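Local atomic coordinates of protein-glutamine gamma-glutamyltransferase (Pseudomonas aeruginosa PAO1, PDB entry 6G49), a protein that displays transglutaminase activity in vitro, joining protein glutamine and lysine side chains, through its periplasmic domain, largely described here, and is critical for viability of P. aeruginosa. Residues Val290-Trp293 and Trp299-Val302; Ala206-Arg211 and Gly248-Val253; Gly266-Glu271 and Glu311-Gly316. One frame throughout, in Å; residues are numbered along the deposited sequence. Where two conformers were deposited one is given.

Contact 1: Val290-Trp293 and Trp299-Val302; sequences VEYW and WLSV
Two different first torsions bring Trp293 and Trp299 together: Trp293 extends its CG opposite the backbone N (chi1 -175°), whereas Trp299 turns its CG beside its own N (chi1 -66°) and brings its six-membered ring against the Tyr292 backbone, CE3 3.4 Å from Tyr292 C. Trp293 sets its CB over the centre of that ring, a CH-pi contact 3.7 Å from the centroid, and turns its indole edge toward the same face. The pair is T-shaped, planes at 64°, with Trp293 CD1 3.8 Å from Trp299 NE1. In this non-hydrogen-bonded pair both indoles leave on the same face of an antiparallel hairpin, strands 286-294 and 298-302 of the large sheet, within the transglutaminase-like part of the chain, which lets them meet. Val290 N bonds to Val302 O at 3.0 Å and Val302 N to Val290 O at 2.8 Å; Tyr292 and Leu300 repeat this exchange. On the tryptophan face Glu291 CG packs 3.7 Å from Trp299 CE3, and its carboxylate forms salt bridges with Arg74, Arg164 and Arg262, which probably favours the charged form. Trp293 NE1 bonds to Glu165 O and Trp299 NE1 to Glu165 OE1. On the other face Tyr292 brings CE1 to 4.0 Å from Leu300 CB.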
# COMPACT_ATOMS: atom_id res chain seq x y z
N VAL A 290 -3.84 0.33 2.12
CA VAL A 290 -5.05 -0.28 1.51
C VAL A 290 -5.57 0.66 0.42
O VAL A 290 -5.51 1.87 0.52
CB VAL A 290 -6.11 -0.58 2.58
CG1 VAL A 290 -7.42 -1.11 1.97
CG2 VAL A 290 -5.56 -1.55 3.60
N GLU A 291 -6.20 0.06 -0.59
CA GLU A 291 -7.16 0.81 -1.44
C GLU A 291 -8.40 -0.05 -1.63
O GLU A 291 -8.33 -1.30 -1.69
CB GLU A 291 -6.54 1.30 -2.75
CG GLU A 291 -6.04 0.21 -3.66
CD GLU A 291 -5.27 0.73 -4.87
OE1 GLU A 291 -4.86 -0.08 -5.70
OE2 GLU A 291 -5.07 1.95 -4.95
N TYR A 292 -9.52 0.64 -1.74
CA TYR A 292 -10.80 -0.00 -1.92
C TYR A 292 -11.55 0.71 -3.06
O TYR A 292 -11.34 1.89 -3.35
CB TYR A 292 -11.61 -0.02 -0.62
CG TYR A 292 -12.11 1.32 -0.15
CD1 TYR A 292 -11.27 2.25 0.48
CD2 TYR A 292 -13.40 1.71 -0.44
CE1 TYR A 292 -11.75 3.52 0.81
CE2 TYR A 292 -13.88 2.97 -0.08
CZ TYR A 292 -13.06 3.86 0.53
OH TYR A 292 -13.63 5.06 0.85
N TRP A 293 -12.53 -0.01 -3.60
CA TRP A 293 -13.25 0.45 -4.76
C TRP A 293 -14.71 0.68 -4.42
O TRP A 293 -15.33 -0.10 -3.70
CB TRP A 293 -13.14 -0.58 -5.89
CG TRP A 293 -13.76 -0.10 -7.17
CD1 TRP A 293 -13.19 0.67 -8.15
CD2 TRP A 293 -15.13 -0.34 -7.58
NE1 TRP A 293 -14.13 0.96 -9.10
CE2 TRP A 293 -15.32 0.37 -8.78
CE3 TRP A 293 -16.19 -1.04 -7.01
CZ2 TRP A 293 -16.53 0.36 -9.46
CZ3 TRP A 293 -17.41 -1.02 -7.67
CH2 TRP A 293 -17.55 -0.38 -8.91
N TRP A 299 -11.13 3.76 -7.17
CA TRP A 299 -10.24 3.31 -6.07
C TRP A 299 -9.85 4.52 -5.21
O TRP A 299 -9.44 5.55 -5.75
CB TRP A 299 -9.01 2.61 -6.60
CG TRP A 299 -9.24 1.30 -7.29
CD1 TRP A 299 -9.40 1.08 -8.63
CD2 TRP A 299 -9.37 0.01 -6.67
NE1 TRP A 299 -9.61 -0.25 -8.87
CE2 TRP A 299 -9.63 -0.94 -7.69
CE3 TRP A 299 -9.32 -0.43 -5.33
CZ2 TRP A 299 -9.69 -2.31 -7.42
CZ3 TRP A 299 -9.46 -1.78 -5.09
CH2 TRP A 299 -9.65 -2.71 -6.11
N LEU A 300 -9.91 4.36 -3.89
CA LEU A 300 -9.42 5.33 -2.94
C LEU A 300 -8.47 4.64 -1.97
O LEU A 300 -8.74 3.53 -1.50
CB LEU A 300 -10.58 5.95 -2.17
CG LEU A 300 -11.58 6.77 -3.01
CD1 LEU A 300 -12.72 7.21 -2.14
CD2 LEU A 300 -10.90 7.95 -3.69
N SER A 301 -7.34 5.29 -1.67
CA SER A 301 -6.36 4.73 -0.78
C SER A 301 -6.62 5.20 0.64
O SER A 301 -7.04 6.33 0.87
CB SER A 301 -4.97 5.16 -1.19
OG SER A 301 -4.68 4.71 -2.50
N VAL A 302 -6.34 4.32 1.60
CA VAL A 302 -6.52 4.59 3.00
C VAL A 302 -5.39 3.89 3.77
O VAL A 302 -4.96 2.82 3.40
CB VAL A 302 -7.91 4.18 3.48
CG1 VAL A 302 -8.15 2.67 3.41
CG2 VAL A 302 -8.23 4.74 4.85

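Contact 2: Ala206-Arg211 and Gly248-Val253; sequences AALLQR and GAMAFV
Helix segments 206-211 and 248-253 run roughly antiparallel, their N-to-C directions at 145°, and their axes come no closer than 11.2 Å. At that separation the backbones are well apart, and the nearest CA atoms, those of Leu208 and Met250, are still 7.5 Å from each other. The distance between the helices is bridged by apolar side chains, chiefly those of two leucines and a methionine, making this pair a worked example of how such residues join helices that are not in close backbone contact. Leu208 leaves its helix toward the partner. Its second torsion (chi2 48°) selects the CD2 methyl for the contact and carries it in between two residues one helical turn apart: CD2 lies 3.7 Å from Met250 CG and 3.9 Å from Val253 CG1. One methyl therefore touches both, and it meets Met250 at the start of its chain, not at the thioether. The far end of Met250 is used by Leu209. In the conformer described, the methionine is fully extended, which takes its CE past Leu208 to lie 3.7 Å from Leu209 CD2, while SD stands 4.0 Å from the same methyl. The contact is thus purely apolar and largely buried. Helix 243-256 begins at Cys243, the nucleophile by similarity, consistent with the helix that carries the nucleophile in papain-like folds. Around the pair, Val253 also rests on Leu235 of helix 230-238, Ala207 on Leu194 of helix 185-197, and both Leu209 and Met250 reach Val302 on strand 298-302.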
# COMPACT_ATOMS: atom_id res chain seq x y z
N ALA A 206 -14.84 4.23 7.25
CA ALA A 206 -14.65 5.13 8.44
C ALA A 206 -14.87 4.40 9.76
O ALA A 206 -14.11 4.61 10.70
CB ALA A 206 -15.55 6.35 8.31
N ALA A 207 -15.88 3.53 9.84
CA ALA A 207 -16.17 2.82 11.06
C ALA A 207 -15.00 1.87 11.40
O ALA A 207 -14.59 1.71 12.59
CB ALA A 207 -17.49 2.09 10.95
N LEU A 208 -14.44 1.22 10.36
CA LEU A 208 -13.34 0.36 10.59
C LEU A 208 -12.10 1.14 11.05
O LEU A 208 -11.38 0.69 11.97
CB LEU A 208 -13.10 -0.42 9.28
CG LEU A 208 -12.09 -1.53 9.29
CD1 LEU A 208 -12.24 -2.48 10.46
CD2 LEU A 208 -12.18 -2.33 7.98
N LEU A 209 -11.81 2.29 10.42
CA LEU A 209 -10.67 3.13 10.83
C LEU A 209 -10.86 3.55 12.30
O LEU A 209 -9.91 3.62 13.09
CB LEU A 209 -10.58 4.33 9.91
CG LEU A 209 -10.09 4.01 8.52
CD1 LEU A 209 -10.19 5.28 7.67
CD2 LEU A 209 -8.66 3.45 8.57
N GLN A 210 -12.12 3.79 12.69
CA GLN A 210 -12.41 4.21 14.05
C GLN A 210 -12.05 3.12 15.05
O GLN A 210 -11.63 3.39 16.21
CB GLN A 210 -13.89 4.60 14.16
CG GLN A 210 -14.16 6.06 13.81
CD GLN A 210 -15.58 6.35 14.20
OE1 GLN A 210 -15.86 6.90 15.28
NE2 GLN A 210 -16.50 5.88 13.38
N ARG A 211 -12.18 1.85 14.68
CA ARG A 211 -11.84 0.77 15.60
C ARG A 211 -10.33 0.81 15.91
O ARG A 211 -9.88 0.59 17.05
CB ARG A 211 -12.22 -0.62 15.07
CG ARG A 211 -13.72 -0.86 15.01
CD ARG A 211 -13.92 -2.24 14.42
NE ARG A 211 -13.38 -3.30 15.25
CZ ARG A 211 -14.08 -3.91 16.21
NH1 ARG A 211 -15.33 -3.55 16.44
NH2 ARG A 211 -13.52 -4.86 16.92
N GLY A 248 -3.37 -5.68 5.93
CA GLY A 248 -3.94 -7.00 5.61
C GLY A 248 -5.23 -7.22 6.33
O GLY A 248 -6.24 -7.64 5.73
N ALA A 249 -5.29 -6.84 7.62
CA ALA A 249 -6.55 -7.05 8.35
C ALA A 249 -7.65 -6.14 7.84
O ALA A 249 -8.82 -6.58 7.68
CB ALA A 249 -6.39 -6.85 9.84
N MET A 250 -7.34 -4.89 7.52
CA MET A 250 -8.34 -4.00 7.00
C MET A 250 -8.83 -4.50 5.64
O MET A 250 -10.06 -4.48 5.38
CB MET A 250 -7.84 -2.57 6.81
CG MET A 250 -8.90 -1.61 6.43
SD MET A 250 -8.27 0.11 6.32
CE MET A 250 -9.76 1.02 5.95
N ALA A 251 -7.90 -4.91 4.76
CA ALA A 251 -8.32 -5.40 3.45
C ALA A 251 -9.21 -6.65 3.61
O ALA A 251 -10.22 -6.79 2.88
CB ALA A 251 -7.14 -5.67 2.57
N PHE A 252 -8.84 -7.55 4.51
CA PHE A 252 -9.64 -8.76 4.82
C PHE A 252 -11.07 -8.37 5.17
O PHE A 252 -12.03 -8.91 4.58
CB PHE A 252 -9.01 -9.57 5.93
CG PHE A 252 -9.75 -10.84 6.23
CD1 PHE A 252 -10.92 -10.81 6.96
CD2 PHE A 252 -9.25 -12.03 5.78
CE1 PHE A 252 -11.62 -11.99 7.20
CE2 PHE A 252 -9.94 -13.23 6.02
CZ PHE A 252 -11.11 -13.19 6.76
N VAL A 253 -11.22 -7.47 6.14
CA VAL A 253 -12.55 -7.12 6.65
C VAL A 253 -13.36 -6.45 5.55
O VAL A 253 -14.55 -6.76 5.37
CB VAL A 253 -12.49 -6.27 7.93
CG1 VAL A 253 -13.87 -5.79 8.36
CG2 VAL A 253 -11.85 -7.06 9.02

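Contact 3: Gly266-Glu271 and Glu311-Gly316; sequences GYQGGE and ERIEQG
Gln268 meets helix 310-315 with both its backbone carbonyl and its side-chain amide: the carbonyl is met by Arg312, the amide by Ile313 and a water. In the conformer described, the Arg312 guanidinium grips a single atom, Gln268 O, end-on with two nitrogens: NH1 donates at 3.0 Å and NH2 at 3.3 Å. The acceptor lies in the guanidinium plane for both bonds, but the carbonyl serves them unequally, for NH1 is tilted only 16° from the carbonyl plane while NH2 stands 53° out of it, away from a lone pair. The longer bond is also the more bent. The guanidinium charge beside this oxygen would be expected to polarise the Gln268-Gly269 peptide. The Gln268 side chain, bent at chi2 (-69°), brings its amide alongside the helix, where the water uses both protons: it donates to Gln268 OE1 at 2.8 Å and to Ile313 O at 2.7 Å, joining strand to helix. Gln268 NE2 has a weak hydrogen bond to Arg68 O. Over one face of the amide, Ile313 CD1 packs 3.7 Å from Gln268 CD, its side chain crossing that of the glutamine at about a right angle. The neighbouring loop carbonyls find partners elsewhere, Gly269 O in Trp73 and Gly270 O in Arg68, and Gly316 N closes the helix on Arg312 O. Because Ile313 touches His287 and Asp303, and Gln268 lies on His287, the contact forms part of the second shell of what is, by similarity, the Cys-His-Asp catalytic triad of the transglutaminase superfamily.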
# COMPACT_ATOMS: atom_id res chain seq x y z
N GLY A 266 4.85 -0.64 -0.68
CA GLY A 266 5.85 0.32 -1.18
C GLY A 266 6.61 0.91 -0.02
O GLY A 266 7.03 0.19 0.86
N TYR A 267 6.76 2.23 -0.05
CA TYR A 267 7.49 2.94 0.98
C TYR A 267 6.66 4.17 1.35
O TYR A 267 5.90 4.65 0.50
CB TYR A 267 8.87 3.38 0.48
CG TYR A 267 9.77 2.23 0.11
CD1 TYR A 267 9.67 1.60 -1.12
CD2 TYR A 267 10.62 1.70 1.07
CE1 TYR A 267 10.46 0.49 -1.42
CE2 TYR A 267 11.39 0.59 0.79
CZ TYR A 267 11.29 -0.02 -0.45
OH TYR A 267 12.06 -1.11 -0.71
N GLN A 268 6.85 4.69 2.56
CA GLN A 268 6.18 5.92 2.94
C GLN A 268 7.23 6.84 3.57
O GLN A 268 7.83 6.43 4.55
CB GLN A 268 4.99 5.68 3.86
CG GLN A 268 4.01 6.82 3.91
CD GLN A 268 4.48 8.09 4.59
OE1 GLN A 268 5.24 8.02 5.52
NE2 GLN A 268 3.95 9.22 4.13
N GLY A 269 7.29 8.06 3.04
CA GLY A 269 8.09 9.10 3.65
C GLY A 269 9.42 9.26 2.94
O GLY A 269 9.51 9.37 1.74
N GLY A 270 10.45 9.38 3.75
CA GLY A 270 11.79 9.61 3.26
C GLY A 270 12.55 10.56 4.17
O GLY A 270 11.99 11.19 5.03
N GLU A 271 13.85 10.65 3.95
CA GLU A 271 14.73 11.47 4.74
C GLU A 271 15.38 12.55 3.88
O GLU A 271 16.02 12.25 2.90
CB GLU A 271 15.81 10.57 5.34
CG GLU A 271 15.28 9.44 6.23
CD GLU A 271 14.60 8.28 5.50
OE1 GLU A 271 15.23 7.60 4.68
OE2 GLU A 271 13.43 8.01 5.78
N GLU A 311 2.32 9.79 14.03
CA GLU A 311 3.67 10.32 14.06
C GLU A 311 4.58 9.64 13.01
O GLU A 311 5.44 10.27 12.48
CB GLU A 311 4.23 10.27 15.50
CG GLU A 311 4.45 8.86 16.10
CD GLU A 311 3.26 8.05 16.65
OE1 GLU A 311 2.07 8.51 16.54
OE2 GLU A 311 3.53 6.95 17.20
N ARG A 312 4.40 8.34 12.79
CA ARG A 312 5.12 7.57 11.77
C ARG A 312 4.95 8.24 10.41
O ARG A 312 5.86 8.40 9.62
CB ARG A 312 4.55 6.15 11.68
CG ARG A 312 4.73 5.47 10.31
CD ARG A 312 6.15 5.05 10.11
NE ARG A 312 6.30 4.44 8.78
CZ ARG A 312 6.73 5.06 7.67
NH1 ARG A 312 7.23 4.35 6.65
NH2 ARG A 312 6.66 6.39 7.60
N ILE A 313 3.70 8.63 10.11
CA ILE A 313 3.41 9.23 8.84
C ILE A 313 3.91 10.67 8.78
O ILE A 313 4.45 11.12 7.76
CB ILE A 313 1.90 9.06 8.51
CG1 ILE A 313 1.49 7.59 8.40
CG2 ILE A 313 1.53 9.81 7.25
CD1 ILE A 313 2.21 6.84 7.26
N GLU A 314 3.72 11.41 9.88
CA GLU A 314 3.97 12.83 9.85
C GLU A 314 5.47 13.11 10.05
O GLU A 314 5.92 14.10 9.54
CB GLU A 314 3.18 13.52 10.96
CG GLU A 314 1.67 13.51 10.72
CD GLU A 314 1.17 14.10 9.41
OE1 GLU A 314 1.90 14.90 8.75
OE2 GLU A 314 0.03 13.75 9.01
N GLN A 315 6.19 12.19 10.71
CA GLN A 315 7.64 12.39 11.15
C GLN A 315 8.59 11.44 10.42
O GLN A 315 9.78 11.70 10.36
CB GLN A 315 7.84 12.07 12.63
CG GLN A 315 7.00 12.92 13.59
CD GLN A 315 7.23 12.59 15.05
OE1 GLN A 315 7.88 11.59 15.44
NE2 GLN A 315 6.73 13.47 15.89
N GLY A 316 8.11 10.24 10.03
CA GLY A 316 8.97 9.12 9.49
C GLY A 316 9.27 8.07 10.53
O GLY A 316 9.27 8.38 11.75
O HOH W 1 6.68 10.12 6.61

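Followed from the N terminus, the chain first pairs helix 201-214 with helix 243-256, so contact 2 closes a loop of 36 residues before anything else begins. Segment 266-271 then opens contact 3, which stays open while the chain builds the hairpin of contact 1 and is completed only by 311-316. Contact 1 is therefore enclosed by contact 3, contact 2 precedes both, and none cross. In space, contacts 1 and 2 touch through the valine face of the hairpin, where Val290 rests against Met250, fastening the helical layer to the sheet. Contact 3, about 19 Å from contact 1 between centres, fixes helix 310-315 to another part of that sheet.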